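Local coordinates for thioredoxin-like protein (Klebsiella pneumoniae subsp. pneumoniae MGH 78578, PDB 3TY1) that probably binds carbohydrate, as a putative aldose 1-epimerase of the galactose mutarotase clan whose substrate is not established, at residues Phe170-Arg182 with Leu192-Tyr206. Sequence-based numbering, arbitrary orientation.
With SO4 (sulfate ion), chain H; SO4 (sulfate ion), chain I; SO4 (sulfate ion), chain J.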
# COMPACT_ATOMS: atom_id res chain seq x y z
N PHE A 170 -14.18 5.34 -10.15
CA PHE A 170 -14.65 5.77 -11.48
C PHE A 170 -14.97 4.56 -12.36
O PHE A 170 -14.24 3.60 -12.37
CB PHE A 170 -13.63 6.69 -12.14
CG PHE A 170 -14.04 7.22 -13.50
CD1 PHE A 170 -15.16 8.03 -13.65
CD2 PHE A 170 -13.26 6.95 -14.63
CE1 PHE A 170 -15.50 8.53 -14.88
CE2 PHE A 170 -13.61 7.44 -15.88
CZ PHE A 170 -14.73 8.24 -16.00
N LYS A 171 -16.11 4.61 -13.05
CA LYS A 171 -16.62 3.54 -13.93
C LYS A 171 -17.14 2.32 -13.22
O LYS A 171 -17.62 1.41 -13.87
CB LYS A 171 -15.57 3.09 -14.97
CG LYS A 171 -15.19 4.16 -15.99
CD LYS A 171 -16.09 4.10 -17.20
CE LYS A 171 -15.53 4.93 -18.32
NZ LYS A 171 -16.37 4.81 -19.51
N LYS A 172 -17.11 2.26 -11.90
CA LYS A 172 -17.42 1.00 -11.21
C LYS A 172 -18.53 1.11 -10.17
O LYS A 172 -19.52 0.35 -10.21
CB LYS A 172 -16.15 0.46 -10.56
CG LYS A 172 -15.07 -0.01 -11.55
CD LYS A 172 -15.56 -1.11 -12.45
CE LYS A 172 -14.44 -1.79 -13.22
NZ LYS A 172 -15.05 -2.79 -14.12
N ALA A 173 -18.38 2.05 -9.26
CA ALA A 173 -19.30 2.17 -8.11
C ALA A 173 -19.15 3.49 -7.37
O ALA A 173 -18.12 4.16 -7.46
CB ALA A 173 -19.06 1.02 -7.16
N ASP A 174 -20.22 3.90 -6.69
CA ASP A 174 -20.13 4.99 -5.72
C ASP A 174 -21.08 4.65 -4.59
O ASP A 174 -22.18 5.20 -4.44
CB ASP A 174 -20.38 6.39 -6.32
CG ASP A 174 -19.87 7.53 -5.39
OD1 ASP A 174 -19.28 7.22 -4.31
OD2 ASP A 174 -20.03 8.73 -5.74
N LEU A 175 -20.65 3.66 -3.82
CA LEU A 175 -21.35 3.21 -2.64
C LEU A 175 -20.69 3.88 -1.45
O LEU A 175 -19.45 3.92 -1.36
CB LEU A 175 -21.27 1.70 -2.52
CG LEU A 175 -22.05 0.83 -3.51
CD1 LEU A 175 -21.75 -0.60 -3.13
CD2 LEU A 175 -23.56 1.11 -3.50
N GLN A 176 -21.51 4.44 -0.55
CA GLN A 176 -20.99 5.09 0.64
C GLN A 176 -21.88 4.74 1.83
O GLN A 176 -23.10 4.81 1.73
CB GLN A 176 -20.94 6.61 0.45
CG GLN A 176 -20.28 7.09 -0.85
CD GLN A 176 -20.15 8.61 -0.93
OE1 GLN A 176 -20.38 9.32 0.04
NE2 GLN A 176 -19.75 9.10 -2.07
N THR A 177 -21.27 4.43 2.96
CA THR A 177 -21.99 4.06 4.17
C THR A 177 -21.73 5.05 5.28
O THR A 177 -20.58 5.24 5.67
CB THR A 177 -21.56 2.67 4.65
OG1 THR A 177 -21.79 1.75 3.58
CG2 THR A 177 -22.39 2.27 5.88
N LEU A 178 -22.79 5.72 5.74
CA LEU A 178 -22.69 6.59 6.91
C LEU A 178 -22.94 5.67 8.07
O LEU A 178 -24.09 5.33 8.37
CB LEU A 178 -23.66 7.76 6.87
CG LEU A 178 -23.57 8.77 8.03
CD1 LEU A 178 -22.16 9.35 8.18
CD2 LEU A 178 -24.62 9.93 7.86
N THR A 179 -21.86 5.24 8.72
CA THR A 179 -21.96 4.39 9.90
C THR A 179 -22.34 5.24 11.11
O THR A 179 -21.97 6.43 11.18
CB THR A 179 -20.67 3.63 10.23
OG1 THR A 179 -19.68 4.55 10.66
CG2 THR A 179 -20.13 2.79 9.04
N GLU A 180 -23.08 4.66 12.06
CA GLU A 180 -23.41 5.39 13.30
C GLU A 180 -23.56 4.43 14.46
O GLU A 180 -24.30 3.44 14.37
CB GLU A 180 -24.69 6.25 13.17
CG GLU A 180 -24.91 7.15 14.38
CD GLU A 180 -26.12 8.10 14.25
OE1 GLU A 180 -27.29 7.66 14.35
OE2 GLU A 180 -25.89 9.31 14.08
N LEU A 181 -22.82 4.71 15.52
CA LEU A 181 -22.95 4.03 16.80
C LEU A 181 -23.57 4.99 17.81
O LEU A 181 -23.18 6.17 17.86
CB LEU A 181 -21.61 3.47 17.24
CG LEU A 181 -21.53 2.80 18.61
CD1 LEU A 181 -20.42 1.72 18.60
CD2 LEU A 181 -21.30 3.85 19.72
N ARG A 182 -24.54 4.51 18.59
CA ARG A 182 -25.23 5.31 19.60
C ARG A 182 -25.07 4.63 20.95
O ARG A 182 -25.25 3.41 21.08
CB ARG A 182 -26.69 5.44 19.27
CG ARG A 182 -26.97 5.95 17.91
CD ARG A 182 -28.47 6.28 17.75
NE ARG A 182 -28.77 6.61 16.37
CZ ARG A 182 -29.98 6.85 15.89
NH1 ARG A 182 -31.05 6.77 16.67
NH2 ARG A 182 -30.11 7.14 14.60
N LEU A 192 -26.17 0.29 16.46
CA LEU A 192 -25.67 0.75 15.18
C LEU A 192 -26.88 1.10 14.33
O LEU A 192 -27.87 0.37 14.33
CB LEU A 192 -24.90 -0.37 14.46
CG LEU A 192 -23.70 -0.93 15.21
CD1 LEU A 192 -22.98 -1.99 14.31
CD2 LEU A 192 -22.75 0.21 15.58
N HIS A 193 -26.77 2.20 13.59
CA HIS A 193 -27.76 2.67 12.64
C HIS A 193 -27.01 3.15 11.43
O HIS A 193 -26.81 4.34 11.25
CB HIS A 193 -28.60 3.77 13.27
CG HIS A 193 -29.41 3.29 14.42
ND1 HIS A 193 -30.54 2.52 14.25
CD2 HIS A 193 -29.20 3.37 15.75
CE1 HIS A 193 -31.03 2.20 15.44
NE2 HIS A 193 -30.24 2.72 16.37
N ASP A 194 -26.54 2.19 10.64
CA ASP A 194 -25.78 2.49 9.45
C ASP A 194 -26.74 2.72 8.29
O ASP A 194 -27.82 2.10 8.24
CB ASP A 194 -24.79 1.35 9.08
CG ASP A 194 -23.84 0.98 10.20
OD1 ASP A 194 -23.54 1.83 11.10
OD2 ASP A 194 -23.39 -0.19 10.20
N VAL A 195 -26.33 3.57 7.35
CA VAL A 195 -27.09 3.82 6.14
C VAL A 195 -26.15 3.73 4.92
O VAL A 195 -25.25 4.54 4.76
CB VAL A 195 -27.79 5.21 6.13
CG1 VAL A 195 -28.65 5.37 4.85
CG2 VAL A 195 -28.66 5.42 7.39
N LEU A 196 -26.35 2.72 4.09
CA LEU A 196 -25.63 2.56 2.83
C LEU A 196 -26.41 3.33 1.78
O LEU A 196 -27.65 3.17 1.69
CB LEU A 196 -25.58 1.09 2.43
CG LEU A 196 -25.04 0.73 1.05
CD1 LEU A 196 -23.56 1.00 0.95
CD2 LEU A 196 -25.35 -0.70 0.75
N THR A 197 -25.73 4.17 1.01
CA THR A 197 -26.35 4.89 -0.09
C THR A 197 -25.60 4.68 -1.39
O THR A 197 -24.36 4.73 -1.44
CB THR A 197 -26.48 6.40 0.20
OG1 THR A 197 -27.22 6.57 1.40
CG2 THR A 197 -27.21 7.13 -0.91
N ASN A 198 -26.36 4.43 -2.45
CA ASN A 198 -25.80 4.32 -3.79
C ASN A 198 -25.86 5.70 -4.41
O ASN A 198 -26.93 6.18 -4.79
CB ASN A 198 -26.57 3.31 -4.63
CG ASN A 198 -26.05 3.22 -6.04
OD1 ASN A 198 -25.01 3.77 -6.36
ND2 ASN A 198 -26.75 2.48 -6.87
N HIS A 199 -24.70 6.37 -4.48
CA HIS A 199 -24.62 7.72 -5.05
C HIS A 199 -24.48 7.73 -6.56
O HIS A 199 -24.41 8.80 -7.15
CB HIS A 199 -23.45 8.49 -4.42
CG HIS A 199 -23.65 8.85 -2.98
ND1 HIS A 199 -23.87 10.14 -2.56
CD2 HIS A 199 -23.62 8.10 -1.85
CE1 HIS A 199 -24.01 10.17 -1.25
NE2 HIS A 199 -23.85 8.94 -0.79
N ALA A 200 -24.44 6.55 -7.18
CA ALA A 200 -24.26 6.45 -8.63
C ALA A 200 -25.60 6.61 -9.33
O ALA A 200 -26.65 6.62 -8.69
CB ALA A 200 -23.64 5.12 -8.97
N ASP A 201 -25.57 6.70 -10.66
CA ASP A 201 -26.78 6.79 -11.47
C ASP A 201 -27.27 5.43 -11.98
O ASP A 201 -28.25 5.39 -12.72
CB ASP A 201 -26.56 7.77 -12.67
CG ASP A 201 -26.93 9.20 -12.34
OD1 ASP A 201 -27.77 9.40 -11.44
OD2 ASP A 201 -26.43 10.13 -13.01
N TYR A 202 -26.60 4.35 -11.60
CA TYR A 202 -26.94 2.99 -12.04
C TYR A 202 -27.12 2.09 -10.84
O TYR A 202 -26.47 2.31 -9.81
CB TYR A 202 -25.83 2.41 -12.94
CG TYR A 202 -25.62 3.22 -14.19
CD1 TYR A 202 -26.35 2.96 -15.35
CD2 TYR A 202 -24.75 4.28 -14.19
CE1 TYR A 202 -26.18 3.77 -16.50
CE2 TYR A 202 -24.55 5.07 -15.31
CZ TYR A 202 -25.26 4.81 -16.47
OH TYR A 202 -25.05 5.62 -17.57
N PRO A 203 -28.00 1.09 -10.95
CA PRO A 203 -28.12 0.17 -9.83
C PRO A 203 -26.81 -0.54 -9.61
O PRO A 203 -26.12 -0.83 -10.58
CB PRO A 203 -29.17 -0.84 -10.31
CG PRO A 203 -29.20 -0.70 -11.84
CD PRO A 203 -28.94 0.75 -12.04
N HIS A 204 -26.47 -0.80 -8.34
CA HIS A 204 -25.27 -1.54 -8.03
C HIS A 204 -25.55 -2.63 -7.00
O HIS A 204 -26.38 -2.47 -6.08
CB HIS A 204 -24.14 -0.61 -7.56
CG HIS A 204 -22.79 -1.22 -7.71
ND1 HIS A 204 -22.32 -2.19 -6.86
CD2 HIS A 204 -21.84 -1.05 -8.66
CE1 HIS A 204 -21.13 -2.59 -7.27
NE2 HIS A 204 -20.82 -1.92 -8.37
N ASP A 205 -24.87 -3.76 -7.18
CA ASP A 205 -24.90 -4.84 -6.19
C ASP A 205 -24.30 -4.41 -4.85
O ASP A 205 -23.46 -3.52 -4.81
CB ASP A 205 -24.08 -6.06 -6.68
CG ASP A 205 -24.74 -6.82 -7.79
OD1 ASP A 205 -25.91 -6.55 -8.17
OD2 ASP A 205 -24.06 -7.72 -8.29
N TYR A 206 -24.77 -5.01 -3.76
CA TYR A 206 -24.12 -4.85 -2.47
C TYR A 206 -24.34 -6.11 -1.67
O TYR A 206 -25.27 -6.87 -1.95
CB TYR A 206 -24.61 -3.61 -1.72
CG TYR A 206 -26.00 -3.71 -1.10
CD1 TYR A 206 -27.16 -3.38 -1.83
CD2 TYR A 206 -26.15 -4.13 0.21
CE1 TYR A 206 -28.42 -3.47 -1.23
CE2 TYR A 206 -27.39 -4.22 0.80
CZ TYR A 206 -28.51 -3.89 0.10
OH TYR A 206 -29.70 -4.02 0.76
S SO4 H . -31.74 3.37 19.49
O1 SO4 H . -31.79 2.92 20.88
O2 SO4 H . -33.04 3.82 19.01
O3 SO4 H . -30.81 4.50 19.41
O4 SO4 H . -31.30 2.26 18.63
S SO4 I . -33.48 9.77 15.90
O1 SO4 I . -33.60 8.94 17.11
O2 SO4 I . -34.81 10.00 15.37
O3 SO4 I . -32.90 11.05 16.26
O4 SO4 I . -32.74 9.08 14.85
S SO4 J . -17.41 -4.98 -11.38
O1 SO4 J . -17.14 -5.82 -10.21
O2 SO4 J . -18.43 -5.62 -12.22
O3 SO4 J . -17.88 -3.66 -11.00
O4 SO4 J . -16.19 -4.77 -12.16
O HOH W 1 -22.70 2.55 -7.11
O HOH W 2 -21.45 9.25 -7.94
O HOH W 3 -26.25 6.60 9.54
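The Gln176 amide stacks on one face of the His199 imidazole, its CD 3.6 Å above the ring plane and the two planes only 18° apart. Gln176 NE2 also donates to Asp174 OD1, a bond that, at 177°, holds the amide in place; Ser168 shares that carboxylate oxygen. At the far end the Arg182 guanidinium carries His193 CD2 over one face, near its rim, with NE 3.3 Å from CD2. In a salt bridge, Arg182 NE and NH2 both donate side-on to Glu180 OE1, NE at 2.7 Å, which fixes the rotation of the guanidinium against the His193 ring. At that ring's edge lies the chain H sulfate, probably from the crystallisation liquor. The third flat group, His204, takes Ala173 CB over a face as a CH-pi contact (4.0 Å to the centroid) and has Lys172 O at its edge; its ND1 donates to Asp205 O.

Between these groups the backbones pair antiparallel (167°), with reciprocal bonds for Gln176–Thr197 and Leu178–Val195. The ladder then changes: the chi1 of Asp194 (-56°) brings its OD1 back to Glu180 N, 3.0 Å away, while OD2 forms a salt bridge with Arg116 and a hydrogen bond with Tyr210. Water 3 links Leu178 O to His193 O. Asn198 OD1 accepts from Ala200 N, an Asx turn at the strand's end, and its ND2 donates to Tyr202 O and Leu337 O.

Strands 173-183 and 189-198 thus form a hairpin inside the large antiparallel sheet of this supersandwich, flanked by strands 159-169 and 342-352; Thr177, Thr179, Leu192 and Asp194 touch strand 114-119 of another sheet.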